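Long-range contacts in polymeric Immunoglobulin Receptor (Oncorhynchus mykiss, PDB 5F1S), which probably binds polymeric immunoglobulins and carries them to mucosal surfaces, its ectodomain being the source of secretory component: residues T130-Y135 with A178-L183; K144-S149 with Y194-G199. All blocks are in the same frame, centred on the assembly; numbering follows the deposited sequence.

Interaction 1 (T130-Y135 with A178-L183); sequences TVQCLY and AFTVTL
C133 and F179 face each other at the tightly packed end of this antiparallel strand pair, on the side that also carries V131 and V181. C133 CB stands over the F179 ring in a CH-pi contact, 3.7 Å from its centroid and close to the ring normal (13° off it). C133 SG reaches the same ring obliquely, 3.5 Å from F179 CE1. The phenyl group gets there because its CG sits between the backbone N and the carbonyl carbon (chi1 62°), which turns the ring back under the cysteine. Y135 CD2 then meets the ring edge at F179 CD2, 3.8 Å away, and the Y135 hydroxyl is taken up by D173. V181 CG2 also touches the sulfur, 4.1 Å from C133 SG.

The opposite side of the sheet is looser and partly open to solvent. There T130 CG2 touches T182 OG1 at 3.2 Å, the two threonines lying side by side. Q132 stands out from the sheet in an extended chain, and its NE2 comes within 3.6 Å of A178 CB.

Four backbone hydrogen bonds, two in the V131-V181 pair and two in the C133-F179 pair, each 2.8 Å between N and O, fix the register. C133 is disulfide-bonded to C196, so the buried side is the core-facing side of strands B and E in an immunoglobulin V-set sandwich.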
loop_
_atom_site.group_PDB
_atom_site.type_symbol
_atom_site.label_atom_id
_atom_site.label_comp_id
_atom_site.label_asym_id
_atom_site.label_seq_id
_atom_site.Cartn_x
_atom_site.Cartn_y
_atom_site.Cartn_z
ATOM N N THR A 130 -16.778 -9.871 -0.393
ATOM C CA THR A 130 -15.440 -10.106 -0.916
ATOM C C THR A 130 -14.408 -9.468 -0.005
ATOM O O THR A 130 -14.604 -8.375 0.513
ATOM C CB THR A 130 -15.274 -9.581 -2.298
ATOM O OG1 THR A 130 -15.470 -8.170 -2.273
ATOM C CG2 THR A 130 -16.274 -10.278 -3.202
ATOM N N VAL A 131 -13.339 -10.207 0.213
ATOM C CA VAL A 131 -12.175 -9.783 0.975
ATOM C C VAL A 131 -11.049 -9.620 -0.026
ATOM O O VAL A 131 -10.819 -10.521 -0.842
ATOM C CB VAL A 131 -11.796 -10.838 2.030
ATOM C CG1 VAL A 131 -10.531 -10.448 2.777
ATOM C CG2 VAL A 131 -12.945 -11.122 3.001
ATOM N N GLN A 132 -10.342 -8.504 0.035
ATOM C CA GLN A 132 -9.236 -8.280 -0.887
ATOM C C GLN A 132 -7.931 -8.334 -0.109
ATOM O O GLN A 132 -7.622 -7.431 0.679
ATOM C CB GLN A 132 -9.339 -6.965 -1.649
ATOM C CG GLN A 132 -8.288 -7.004 -2.813
ATOM C CD GLN A 132 -8.478 -5.920 -3.857
ATOM O OE1 GLN A 132 -9.480 -5.205 -3.856
ATOM N NE2 GLN A 132 -7.520 -5.808 -4.761
ATOM N N CYS A 133 -7.191 -9.414 -0.304
ATOM C CA CYS A 133 -5.924 -9.627 0.359
ATOM C C CYS A 133 -4.800 -9.162 -0.553
ATOM O O CYS A 133 -4.668 -9.653 -1.679
ATOM C CB CYS A 133 -5.707 -11.091 0.695
ATOM S SG CYS A 133 -7.153 -12.073 1.339
ATOM N N LEU A 134 -3.976 -8.266 -0.062
ATOM C CA LEU A 134 -2.856 -7.730 -0.816
ATOM C C LEU A 134 -1.565 -8.407 -0.397
ATOM O O LEU A 134 -1.411 -8.819 0.751
ATOM C CB LEU A 134 -2.719 -6.237 -0.572
ATOM C CG LEU A 134 -4.027 -5.454 -0.702
ATOM C CD1 LEU A 134 -3.726 -3.996 -0.326
ATOM C CD2 LEU A 134 -4.534 -5.511 -2.116
ATOM N N TYR A 135 -0.621 -8.532 -1.333
ATOM C CA TYR A 135 0.641 -9.139 -0.952
ATOM C C TYR A 135 1.812 -8.531 -1.703
ATOM O O TYR A 135 1.651 -7.964 -2.778
ATOM C CB TYR A 135 0.611 -10.654 -1.165
ATOM C CG TYR A 135 0.349 -11.079 -2.558
ATOM C CD1 TYR A 135 1.376 -11.115 -3.501
ATOM C CD2 TYR A 135 -0.899 -11.447 -2.950
ATOM C CE1 TYR A 135 1.136 -11.533 -4.787
ATOM C CE2 TYR A 135 -1.159 -11.859 -4.255
ATOM C CZ TYR A 135 -0.119 -11.912 -5.154
ATOM O OH TYR A 135 -0.371 -12.326 -6.437
ATOM N N ALA A 178 -2.549 -9.141 -5.535
ATOM C CA ALA A 178 -3.700 -9.271 -4.660
ATOM C C ALA A 178 -4.433 -10.537 -5.008
ATOM O O ALA A 178 -4.420 -10.975 -6.164
ATOM C CB ALA A 178 -4.682 -8.101 -4.795
ATOM N N PHE A 179 -5.089 -11.118 -4.002
ATOM C CA PHE A 179 -6.061 -12.168 -4.275
ATOM C C PHE A 179 -7.342 -11.838 -3.548
ATOM O O PHE A 179 -7.309 -11.257 -2.468
ATOM C CB PHE A 179 -5.501 -13.582 -3.914
ATOM C CG PHE A 179 -5.133 -13.822 -2.446
ATOM C CD1 PHE A 179 -6.009 -14.479 -1.590
ATOM C CD2 PHE A 179 -3.887 -13.506 -1.973
ATOM C CE1 PHE A 179 -5.660 -14.760 -0.289
ATOM C CE2 PHE A 179 -3.520 -13.789 -0.663
ATOM C CZ PHE A 179 -4.408 -14.428 0.181
ATOM N N THR A 180 -8.466 -12.093 -4.198
ATOM C CA THR A 180 -9.778 -11.804 -3.627
ATOM C C THR A 180 -10.416 -13.104 -3.181
ATOM O O THR A 180 -10.322 -14.125 -3.868
ATOM C CB THR A 180 -10.693 -11.104 -4.632
ATOM O OG1 THR A 180 -10.832 -11.929 -5.794
ATOM C CG2 THR A 180 -10.082 -9.783 -5.054
ATOM N N VAL A 181 -11.083 -13.052 -2.039
ATOM C CA VAL A 181 -11.794 -14.194 -1.483
ATOM C C VAL A 181 -13.258 -13.783 -1.490
ATOM O O VAL A 181 -13.635 -12.800 -0.846
ATOM C CB VAL A 181 -11.315 -14.570 -0.067
ATOM C CG1 VAL A 181 -12.096 -15.780 0.501
ATOM C CG2 VAL A 181 -9.827 -14.859 -0.026
ATOM N N THR A 182 -14.084 -14.499 -2.245
ATOM C CA THR A 182 -15.510 -14.210 -2.284
ATOM C C THR A 182 -16.237 -15.271 -1.474
ATOM O O THR A 182 -16.135 -16.459 -1.782
ATOM C CB THR A 182 -16.036 -14.166 -3.725
ATOM O OG1 THR A 182 -15.383 -13.108 -4.412
ATOM C CG2 THR A 182 -17.535 -13.881 -3.733
ATOM N N LEU A 183 -16.915 -14.836 -0.407
ATOM C CA LEU A 183 -17.809 -15.677 0.381
ATOM C C LEU A 183 -19.188 -15.541 -0.254
ATOM O O LEU A 183 -19.795 -14.469 -0.207
ATOM C CB LEU A 183 -17.816 -15.233 1.841
ATOM C CG LEU A 183 -16.404 -15.032 2.409
ATOM C CD1 LEU A 183 -16.442 -14.670 3.896
ATOM C CD2 LEU A 183 -15.620 -16.242 2.272
#

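Interaction 2 (K144-S149 with Y194-G199); sequences KRWCRS and YWCAAG
Backbone hydrogen bonds set the register: R145 pairs with A197 and C147 with W195, each through two bonds, and W195 N to C147 O is the shortest at 2.8 Å.

The aromatic contact lies on the side bearing W146, Y194 and C196. W146 and Y194 have nearly parallel planes, 6° apart, but are offset, so that mainly CG and CD1 of the tyrosine meet the CZ2 corner of the indole; W146 CZ2 sits over the tyrosine ring, 3.3 Å from Y194 CG, and Y194 CB makes a CH-pi contact with the six-membered ring of W146. With its CG anti to the backbone N (chi1 172°), W146 presents that ring to its neighbour. C196 SG meets the indole at its edge, 4.1 Å from W146 CZ3.

Charged and polar groups gather at the two ends. R145 grips G199 O end-on, NH1 at 2.9 Å and NH2 at 3.2 Å, with the oxygen 4° out of the guanidinium plane, and A197 CB lies over one face of the group, 3.5 Å from R145 CZ. A leucine in place of R145 would probably leave G199 O without both donors and the turn after A198 freer to move. R148 crosses Y194 at a slant, its guanidinium plane steeply turned from the ring; its NH2 bonds T191 O, and the tyrosine hydroxyl bonds D190 O.

Strand 201-210 flanks 192-198 on one side, and 156-157 flanks 144-148 on the other, where C147 is disulfide-bonded to C155. W146 packs against V131, V181 and L183 of the facing sheet, and K144 crosses to D173 in a salt bridge.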
loop_
_atom_site.group_PDB
_atom_site.type_symbol
_atom_site.label_atom_id
_atom_site.label_comp_id
_atom_site.label_asym_id
_atom_site.label_seq_id
_atom_site.Cartn_x
_atom_site.Cartn_y
_atom_site.Cartn_z
ATOM N N LYS A 144 -1.879 -19.204 -2.410
ATOM C CA LYS A 144 -2.569 -18.327 -1.467
ATOM C C LYS A 144 -3.620 -19.128 -0.710
ATOM O O LYS A 144 -4.216 -20.055 -1.264
ATOM C CB LYS A 144 -3.229 -17.186 -2.215
ATOM C CG LYS A 144 -2.281 -16.437 -3.166
ATOM C CD LYS A 144 -1.034 -16.007 -2.456
ATOM C CE LYS A 144 -0.201 -15.078 -3.297
ATOM N NZ LYS A 144 0.239 -15.609 -4.645
ATOM N N ARG A 145 -3.891 -18.745 0.547
ATOM C CA ARG A 145 -4.872 -19.497 1.317
ATOM C C ARG A 145 -5.785 -18.595 2.137
ATOM O O ARG A 145 -5.451 -17.455 2.472
ATOM C CB ARG A 145 -4.231 -20.529 2.239
ATOM C CG ARG A 145 -2.983 -20.226 2.849
ATOM C CD ARG A 145 -2.336 -21.520 3.436
ATOM N NE ARG A 145 -1.773 -21.178 4.724
ATOM C CZ ARG A 145 -0.592 -20.589 4.883
ATOM N NH1 ARG A 145 0.154 -20.323 3.831
ATOM N NH2 ARG A 145 -0.150 -20.282 6.098
ATOM N N TRP A 146 -6.982 -19.117 2.367
ATOM C CA TRP A 146 -8.005 -18.517 3.216
ATOM C C TRP A 146 -8.355 -19.546 4.281
ATOM O O TRP A 146 -8.750 -20.671 3.942
ATOM C CB TRP A 146 -9.209 -18.138 2.382
ATOM C CG TRP A 146 -10.421 -17.683 3.128
ATOM C CD1 TRP A 146 -11.573 -18.373 3.321
ATOM C CD2 TRP A 146 -10.608 -16.397 3.752
ATOM N NE1 TRP A 146 -12.496 -17.579 4.021
ATOM C CE2 TRP A 146 -11.901 -16.381 4.311
ATOM C CE3 TRP A 146 -9.800 -15.266 3.882
ATOM C CZ2 TRP A 146 -12.430 -15.255 4.989
ATOM C CZ3 TRP A 146 -10.322 -14.146 4.580
ATOM C CH2 TRP A 146 -11.614 -14.162 5.107
ATOM N N CYS A 147 -8.131 -19.202 5.552
ATOM C CA CYS A 147 -8.242 -20.133 6.654
ATOM C C CYS A 147 -9.108 -19.532 7.753
ATOM O O CYS A 147 -9.054 -18.322 8.023
ATOM C CB CYS A 147 -6.861 -20.488 7.251
ATOM S SG CYS A 147 -5.580 -20.823 5.939
ATOM N N ARG A 148 -9.863 -20.388 8.426
ATOM C CA ARG A 148 -10.578 -19.946 9.623
ATOM C C ARG A 148 -9.625 -20.026 10.811
ATOM O O ARG A 148 -8.946 -21.032 11.004
ATOM C CB ARG A 148 -11.840 -20.794 9.865
ATOM C CG ARG A 148 -12.688 -20.235 11.037
ATOM C CD ARG A 148 -14.140 -20.659 10.991
ATOM N NE ARG A 148 -14.781 -20.349 12.271
ATOM C CZ ARG A 148 -15.589 -19.325 12.480
ATOM N NH1 ARG A 148 -15.877 -18.494 11.506
ATOM N NH2 ARG A 148 -16.111 -19.118 13.670
ATOM N N SER A 149 -9.570 -18.959 11.621
ATOM C CA SER A 149 -8.686 -18.924 12.762
ATOM C C SER A 149 -8.971 -20.079 13.727
ATOM O O SER A 149 -10.115 -20.377 14.067
ATOM C CB SER A 149 -8.832 -17.569 13.488
ATOM O OG SER A 149 -7.947 -17.483 14.585
ATOM N N TYR A 194 -10.547 -14.916 10.498
ATOM C CA TYR A 194 -9.972 -15.663 9.382
ATOM C C TYR A 194 -8.575 -15.138 9.102
ATOM O O TYR A 194 -8.175 -14.071 9.576
ATOM C CB TYR A 194 -10.800 -15.499 8.106
ATOM C CG TYR A 194 -12.162 -16.134 8.205
ATOM C CD1 TYR A 194 -12.380 -17.420 7.698
ATOM C CD2 TYR A 194 -13.226 -15.463 8.845
ATOM C CE1 TYR A 194 -13.615 -18.019 7.803
ATOM C CE2 TYR A 194 -14.469 -16.052 8.973
ATOM C CZ TYR A 194 -14.663 -17.339 8.428
ATOM O OH TYR A 194 -15.866 -17.975 8.517
ATOM N N TRP A 195 -7.872 -15.847 8.226
ATOM C CA TRP A 195 -6.562 -15.448 7.759
ATOM C C TRP A 195 -6.531 -15.443 6.239
ATOM O O TRP A 195 -7.000 -16.407 5.613
ATOM C CB TRP A 195 -5.482 -16.408 8.246
ATOM C CG TRP A 195 -5.270 -16.560 9.678
ATOM C CD1 TRP A 195 -5.594 -17.649 10.424
ATOM C CD2 TRP A 195 -4.675 -15.624 10.563
ATOM N NE1 TRP A 195 -5.207 -17.457 11.734
ATOM C CE2 TRP A 195 -4.612 -16.237 11.840
ATOM C CE3 TRP A 195 -4.147 -14.350 10.410
ATOM C CZ2 TRP A 195 -4.102 -15.590 12.951
ATOM C CZ3 TRP A 195 -3.589 -13.711 11.547
ATOM C CH2 TRP A 195 -3.569 -14.342 12.777
ATOM N N CYS A 196 -5.979 -14.364 5.662
ATOM C CA CYS A 196 -5.365 -14.377 4.332
ATOM C C CYS A 196 -3.921 -14.784 4.551
ATOM O O CYS A 196 -3.251 -14.197 5.387
ATOM C CB CYS A 196 -5.383 -12.986 3.655
ATOM S SG CYS A 196 -6.937 -12.273 3.307
ATOM N N ALA A 197 -3.404 -15.758 3.790
ATOM C CA ALA A 197 -2.050 -16.194 4.097
ATOM C C ALA A 197 -1.340 -16.647 2.828
ATOM O O ALA A 197 -1.967 -16.993 1.830
ATOM C CB ALA A 197 -1.964 -17.351 5.122
ATOM N N ALA A 198 -0.030 -16.515 2.869
ATOM C CA ALA A 198 0.853 -16.994 1.807
ATOM C C ALA A 198 2.184 -17.299 2.464
ATOM O O ALA A 198 2.666 -16.522 3.293
ATOM C CB ALA A 198 0.989 -15.978 0.674
ATOM N N GLY A 199 2.770 -18.448 2.143
ATOM C CA GLY A 199 3.965 -18.793 2.897
ATOM C C GLY A 199 3.701 -18.783 4.389
ATOM O O GLY A 199 2.673 -19.270 4.864
#

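Overall arrangement
Entering the second immunoglobulin domain, the chain lays down strand 129-135, crosses to the other sheet as strand 144-148, returns as 178-183 and crosses again as 192-198. Interaction 1 therefore closes a loop with 42 residues between its segments and interaction 2 one with 44; because the segments alternate, the two loops cross. Each contact joins neighbouring strands within one sheet, and their centres lie 10 Å apart across the sandwich. The C133-C196 disulfide links the sheets covalently, while V131 against C196, and K144 against Y135 and F179, fill the interface beside it. Together they tie both sheets of this domain into one core.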